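Local coordinates for ribosome hibernation protein YHBH (Vibrio cholerae serotype O1, PDB 4HEI) that probably binds the small ribosomal subunit and inhibits translation in stationary phase, associating with 100S dimers of 70S ribosomes, at residues 50-55 against 79-84; 22-27 against 35-40. One frame throughout, in Å; residues are numbered along the deposited sequence.

Contact 1: residues 50-55 against 79-84. With 3CO (cobalt (III) ion), chain D.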
loop_
_atom_site.group_PDB
_atom_site.type_symbol
_atom_site.label_atom_id
_atom_site.label_comp_id
_atom_site.label_asym_id
_atom_site.label_seq_id
_atom_site.Cartn_x
_atom_site.Cartn_y
_atom_site.Cartn_z
ATOM N N ALA A 50 -1.235 5.246 -6.347
ATOM C CA ALA A 50 -1.476 4.179 -5.376
ATOM C C ALA A 50 -1.433 4.808 -3.990
ATOM O O ALA A 50 -0.462 5.478 -3.637
ATOM C CB ALA A 50 -0.403 3.091 -5.489
ATOM N N GLU A 51 -2.498 4.594 -3.222
ATOM C CA GLU A 51 -2.627 5.135 -1.878
ATOM C C GLU A 51 -2.795 4.002 -0.880
ATOM O O GLU A 51 -3.404 2.970 -1.193
ATOM C CB GLU A 51 -3.868 6.028 -1.772
ATOM C CG GLU A 51 -3.957 7.183 -2.767
ATOM C CD GLU A 51 -5.233 7.991 -2.594
ATOM O OE1 GLU A 51 -5.412 8.998 -3.315
ATOM O OE2 GLU A 51 -6.065 7.621 -1.737
ATOM N N ALA A 52 -2.271 4.193 0.325
ATOM C CA ALA A 52 -2.418 3.181 1.366
ATOM C C ALA A 52 -2.391 3.761 2.774
ATOM O O ALA A 52 -1.668 4.726 3.064
ATOM C CB ALA A 52 -1.328 2.108 1.232
ATOM N N THR A 53 -3.198 3.167 3.645
ATOM C CA THR A 53 -3.255 3.550 5.041
ATOM C C THR A 53 -3.175 2.246 5.811
ATOM O O THR A 53 -4.003 1.350 5.613
ATOM C CB THR A 53 -4.582 4.258 5.411
ATOM O OG1 THR A 53 -4.774 5.396 4.564
ATOM C CG2 THR A 53 -4.540 4.730 6.860
ATOM N N LEU A 54 -2.161 2.126 6.653
ATOM C CA LEU A 54 -1.989 0.930 7.460
ATOM C C LEU A 54 -2.285 1.289 8.913
ATOM O O LEU A 54 -1.734 2.251 9.456
ATOM C CB LEU A 54 -0.556 0.403 7.352
ATOM C CG LEU A 54 0.118 0.259 5.984
ATOM C CD1 LEU A 54 1.396 -0.562 6.147
ATOM C CD2 LEU A 54 -0.812 -0.400 4.993
ATOM N N HIS A 55 -3.173 0.526 9.531
ATOM C CA HIS A 55 -3.530 0.756 10.920
ATOM C C HIS A 55 -2.777 -0.271 11.750
ATOM O O HIS A 55 -3.094 -1.461 11.730
ATOM C CB HIS A 55 -5.039 0.617 11.077
ATOM C CG HIS A 55 -5.818 1.579 10.227
ATOM N ND1 HIS A 55 -6.319 2.770 10.713
ATOM C CD2 HIS A 55 -6.135 1.547 8.910
ATOM C CE1 HIS A 55 -6.910 3.430 9.730
ATOM N NE2 HIS A 55 -6.811 2.709 8.626
ATOM N N ASP A 79 7.667 0.852 -0.857
ATOM C CA ASP A 79 8.959 1.314 -0.368
ATOM C C ASP A 79 8.774 2.449 0.636
ATOM O O ASP A 79 9.499 2.523 1.626
ATOM C CB ASP A 79 9.859 1.771 -1.522
ATOM C CG ASP A 79 10.473 0.602 -2.276
ATOM O OD1 ASP A 79 10.845 -0.389 -1.620
ATOM O OD2 ASP A 79 10.599 0.674 -3.517
ATOM N N LYS A 80 7.799 3.322 0.393
ATOM C CA LYS A 80 7.537 4.429 1.315
ATOM C C LYS A 80 6.956 3.902 2.630
ATOM O O LYS A 80 7.324 4.362 3.710
ATOM C CB LYS A 80 6.557 5.434 0.702
ATOM C CG LYS A 80 7.075 6.176 -0.517
ATOM C CD LYS A 80 6.116 7.296 -0.910
ATOM C CE LYS A 80 6.577 8.008 -2.169
ATOM N NZ LYS A 80 5.686 9.160 -2.497
ATOM N N LEU A 81 6.046 2.937 2.531
ATOM C CA LEU A 81 5.424 2.356 3.717
ATOM C C LEU A 81 6.459 1.629 4.573
ATOM O O LEU A 81 6.459 1.750 5.792
ATOM C CB LEU A 81 4.315 1.376 3.310
ATOM C CG LEU A 81 3.111 1.960 2.565
ATOM C CD1 LEU A 81 2.184 0.828 2.145
ATOM C CD2 LEU A 81 2.375 2.945 3.468
ATOM N N VAL A 82 7.345 0.879 3.923
ATOM C CA VAL A 82 8.386 0.145 4.639
ATOM C C VAL A 82 9.284 1.101 5.424
ATOM O O VAL A 82 9.627 0.824 6.573
ATOM C CB VAL A 82 9.257 -0.696 3.667
ATOM C CG1 VAL A 82 10.425 -1.331 4.418
ATOM C CG2 VAL A 82 8.413 -1.778 3.024
ATOM N N ARG A 83 9.661 2.226 4.815
ATOM C CA ARG A 83 10.505 3.212 5.498
ATOM C C ARG A 83 9.800 3.690 6.756
ATOM O O ARG A 83 10.390 3.739 7.837
ATOM C CB ARG A 83 10.780 4.432 4.610
ATOM C CG ARG A 83 11.562 4.151 3.345
ATOM C CD ARG A 83 12.251 5.419 2.840
ATOM N NE ARG A 83 12.919 5.196 1.563
ATOM C CZ ARG A 83 12.306 5.198 0.383
ATOM N NH1 ARG A 83 11.000 5.422 0.309
ATOM N NH2 ARG A 83 12.997 4.960 -0.724
ATOM N N GLN A 84 8.530 4.050 6.616
ATOM C CA GLN A 84 7.761 4.528 7.756
ATOM C C GLN A 84 7.536 3.440 8.803
ATOM O O GLN A 84 7.531 3.719 10.001
ATOM C CB GLN A 84 6.420 5.090 7.290
ATOM C CG GLN A 84 6.548 6.327 6.421
ATOM C CD GLN A 84 5.200 6.904 6.037
ATOM O OE1 GLN A 84 4.394 7.264 6.898
ATOM N NE2 GLN A 84 4.949 6.994 4.739
HETATM CO CO 3CO D . -6.974 3.419 12.505
#
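In the beta-alpha-beta-beta-beta-alpha fold of this protein, the long C-terminal helix 70-91 lies on one face of the four-stranded sheet, and here its L81 meets A52 and L54 on the inner strand 47-56. L81 reaches across with one branch: its CD1 stands 3.8 Å from A52 CB and, less closely, 4.3 Å from L54 CD1. With CG anti to the carbonyl carbon (chi1 -64°) and the chain then extended, L81 sends CD1 down to the sheet. A52 and L54, two positions apart on the strand, both send their CB atoms toward the helix, whereas that of T53 between them points away. The backbones stay well apart, the CA atoms of A52 and L81 being 8.2 Å from each other; the small methyl of A52 is met by the longer leucine. No hydrogen bond crosses between 50-55 and 79-84, and the three touching side chains are buried and apolar. Other residues complete the layer: L77 also packs on A52, L85 on L54, and F24 of helix 14-27 touches both leucines. Polar ties to the edge strand lie beside this core, with K80 NZ bonded to the carbonyl of H64 and Q84 NE2 to that of H62. H55, next to L54 but with its side chain about 10 Å from the nearest atoms of 79-84, binds a cobalt(III) ion through ND1 at 2.0 Å. A leucine from the helix set against an alanine and a leucine of the strand is part of the helix-on-sheet core of the HPF/YfiA fold.

Contact 2: residues 22-27 against 35-40; sequences SKFDKL and NHVQVI
The F24 ring carries V37 CG1 over one face, while V39 CG2 comes at it obliquely, near the CE2 corner; on the opposite side of the ring plane lies L81 CD1, out beyond CZ rather than over the centre. The face contact is a CH-pi interaction: V37 CG1 lies 4.3 Å from the ring centroid, 27° off the normal, displaced toward the CE1 side, 3.9 Å from F24 CE1. Both valines lie on the same side of the ring plane, V37 near CE1 and V39 near CE2, with V39 CG2 3.9 Å from F24 CE2 and F24 CZ 4.1 Å from both V37 CG1 and V39 CG2. The valines share one rotamer, CG1 anti to the backbone N (chi1 175°), yet V37 touches with CG1 and V39 with CG2, the branch beside its backbone N. Both send CB toward the helix; Q38 between them points away and bends its NE2 back to V39 O, 3.0 Å away and well above the carbonyl plane, with N4 OD1 as a second partner. I3 also touches F24 within the beta-alpha-beta unit of strand 2-8, helix 14-27 and strand 34-44; from outside it L54, L81 and M1 add to the surroundings. With no hydrogen bond crossing, 22-27 and 35-40 are held by buried apolar and CH-pi contacts, an attachment that depends on burying apolar surface and close fit rather than directed polar bonds.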
loop_
_atom_site.group_PDB
_atom_site.type_symbol
_atom_site.label_atom_id
_atom_site.label_comp_id
_atom_site.label_asym_id
_atom_site.label_seq_id
_atom_site.Cartn_x
_atom_site.Cartn_y
_atom_site.Cartn_z
ATOM N N SER A 22 0.355 -9.771 -2.749
ATOM C CA SER A 22 1.694 -10.339 -2.714
ATOM C C SER A 22 2.644 -9.443 -1.915
ATOM O O SER A 22 3.358 -9.912 -1.020
ATOM C CB SER A 22 2.217 -10.515 -4.144
ATOM O OG SER A 22 3.520 -11.067 -4.141
ATOM N N LYS A 23 2.645 -8.152 -2.233
ATOM C CA LYS A 23 3.510 -7.189 -1.554
ATOM C C LYS A 23 3.243 -7.117 -0.048
ATOM O O LYS A 23 4.178 -7.050 0.749
ATOM C CB LYS A 23 3.326 -5.792 -2.163
ATOM C CG LYS A 23 3.533 -5.728 -3.669
ATOM C CD LYS A 23 4.983 -5.972 -4.063
ATOM C CE LYS A 23 5.873 -4.832 -3.605
ATOM N NZ LYS A 23 7.251 -4.952 -4.150
ATOM N N PHE A 24 1.971 -7.121 0.342
ATOM C CA PHE A 24 1.616 -7.043 1.752
ATOM C C PHE A 24 1.864 -8.339 2.516
ATOM O O PHE A 24 2.155 -8.312 3.712
ATOM C CB PHE A 24 0.171 -6.564 1.900
ATOM C CG PHE A 24 0.035 -5.073 1.801
ATOM C CD1 PHE A 24 0.282 -4.269 2.910
ATOM C CD2 PHE A 24 -0.267 -4.466 0.588
ATOM C CE1 PHE A 24 0.232 -2.879 2.809
ATOM C CE2 PHE A 24 -0.317 -3.079 0.477
ATOM C CZ PHE A 24 -0.066 -2.283 1.591
ATOM N N ASP A 25 1.804 -9.472 1.825
ATOM C CA ASP A 25 2.099 -10.736 2.488
ATOM C C ASP A 25 3.585 -10.768 2.863
ATOM O O ASP A 25 3.955 -11.328 3.891
ATOM C CB ASP A 25 1.755 -11.932 1.593
ATOM C CG ASP A 25 0.278 -12.267 1.619
ATOM O OD1 ASP A 25 -0.422 -11.785 2.531
ATOM O OD2 ASP A 25 -0.179 -13.025 0.739
ATOM N N LYS A 26 4.437 -10.164 2.040
ATOM C CA LYS A 26 5.862 -10.141 2.345
ATOM C C LYS A 26 6.109 -9.197 3.512
ATOM O O LYS A 26 6.851 -9.505 4.449
ATOM C CB LYS A 26 6.671 -9.665 1.136
ATOM C CG LYS A 26 6.642 -10.607 -0.055
ATOM C CD LYS A 26 7.592 -10.125 -1.142
ATOM C CE LYS A 26 7.646 -11.096 -2.304
ATOM N NZ LYS A 26 8.086 -12.449 -1.863
ATOM N N LEU A 27 5.457 -8.045 3.442
ATOM C CA LEU A 27 5.562 -7.005 4.452
ATOM C C LEU A 27 5.205 -7.452 5.873
ATOM O O LEU A 27 5.905 -7.114 6.831
ATOM C CB LEU A 27 4.658 -5.836 4.050
ATOM C CG LEU A 27 4.767 -4.555 4.868
ATOM C CD1 LEU A 27 6.138 -3.937 4.626
ATOM C CD2 LEU A 27 3.672 -3.583 4.458
ATOM N N ASN A 35 -3.011 -4.205 11.474
ATOM C CA ASN A 35 -4.400 -4.615 11.591
ATOM C C ASN A 35 -5.132 -4.346 10.279
ATOM O O ASN A 35 -4.984 -5.104 9.320
ATOM C CB ASN A 35 -5.052 -3.881 12.762
ATOM C CG ASN A 35 -4.306 -4.113 14.066
ATOM O OD1 ASN A 35 -3.995 -5.252 14.413
ATOM N ND2 ASN A 35 -4.007 -3.038 14.786
ATOM N N HIS A 36 -5.909 -3.274 10.211
ATOM C CA HIS A 36 -6.610 -2.978 8.971
ATOM C C HIS A 36 -5.720 -2.260 7.967
ATOM O O HIS A 36 -4.860 -1.459 8.334
ATOM C CB HIS A 36 -7.866 -2.141 9.228
ATOM C CG HIS A 36 -9.086 -2.958 9.531
ATOM N ND1 HIS A 36 -9.342 -3.484 10.781
ATOM C CD2 HIS A 36 -10.110 -3.357 8.739
ATOM C CE1 HIS A 36 -10.473 -4.169 10.744
ATOM N NE2 HIS A 36 -10.958 -4.108 9.517
ATOM N N VAL A 37 -5.931 -2.569 6.694
ATOM C CA VAL A 37 -5.173 -1.946 5.619
ATOM C C VAL A 37 -6.121 -1.503 4.513
ATOM O O VAL A 37 -7.001 -2.258 4.098
ATOM C CB VAL A 37 -4.152 -2.927 4.995
ATOM C CG1 VAL A 37 -3.469 -2.275 3.797
ATOM C CG2 VAL A 37 -3.122 -3.352 6.039
ATOM N N GLN A 38 -5.953 -0.268 4.050
ATOM C CA GLN A 38 -6.765 0.239 2.954
ATOM C C GLN A 38 -5.823 0.634 1.830
ATOM O O GLN A 38 -4.779 1.232 2.069
ATOM C CB GLN A 38 -7.566 1.471 3.356
ATOM C CG GLN A 38 -8.342 2.093 2.200
ATOM C CD GLN A 38 -9.473 1.197 1.696
ATOM O OE1 GLN A 38 -10.285 0.708 2.487
ATOM N NE2 GLN A 38 -9.539 0.995 0.382
ATOM N N VAL A 39 -6.196 0.288 0.608
ATOM C CA VAL A 39 -5.401 0.628 -0.550
ATOM C C VAL A 39 -6.349 1.181 -1.595
ATOM O O VAL A 39 -7.437 0.648 -1.800
ATOM C CB VAL A 39 -4.669 -0.613 -1.145
ATOM C CG1 VAL A 39 -3.946 -0.224 -2.446
ATOM C CG2 VAL A 39 -3.657 -1.142 -0.141
ATOM N N ILE A 40 -5.943 2.275 -2.226
ATOM C CA ILE A 40 -6.735 2.885 -3.280
ATOM C C ILE A 40 -5.846 3.087 -4.497
ATOM O O ILE A 40 -4.773 3.691 -4.406
ATOM C CB ILE A 40 -7.315 4.254 -2.860
ATOM C CG1 ILE A 40 -8.313 4.079 -1.715
ATOM C CG2 ILE A 40 -8.031 4.899 -4.040
ATOM C CD1 ILE A 40 -8.980 5.372 -1.303
#

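Both contacts are buried and belong to one hydrophobic core, their centres 9 Å apart: each lays a helix on the same side of a single sheet, helix 70-91 in contact 1 and helix 14-27 in contact 2. Their strands are neighbours, antiparallel and successive in the chain, tied by probable hydrogen bonds E51 N to I40 O and H55 O to N35 N. L54 bridges the two, its CD2 lying 3.5 Å from F24 CE1. Chemistry sets them apart: contact 1 is purely aliphatic, whereas contact 2 is built on an aromatic ring. Contact 1 also carries a metal ligand, H55, away from the touching side chains; in contact 2 the polar Q38 points away from the helix.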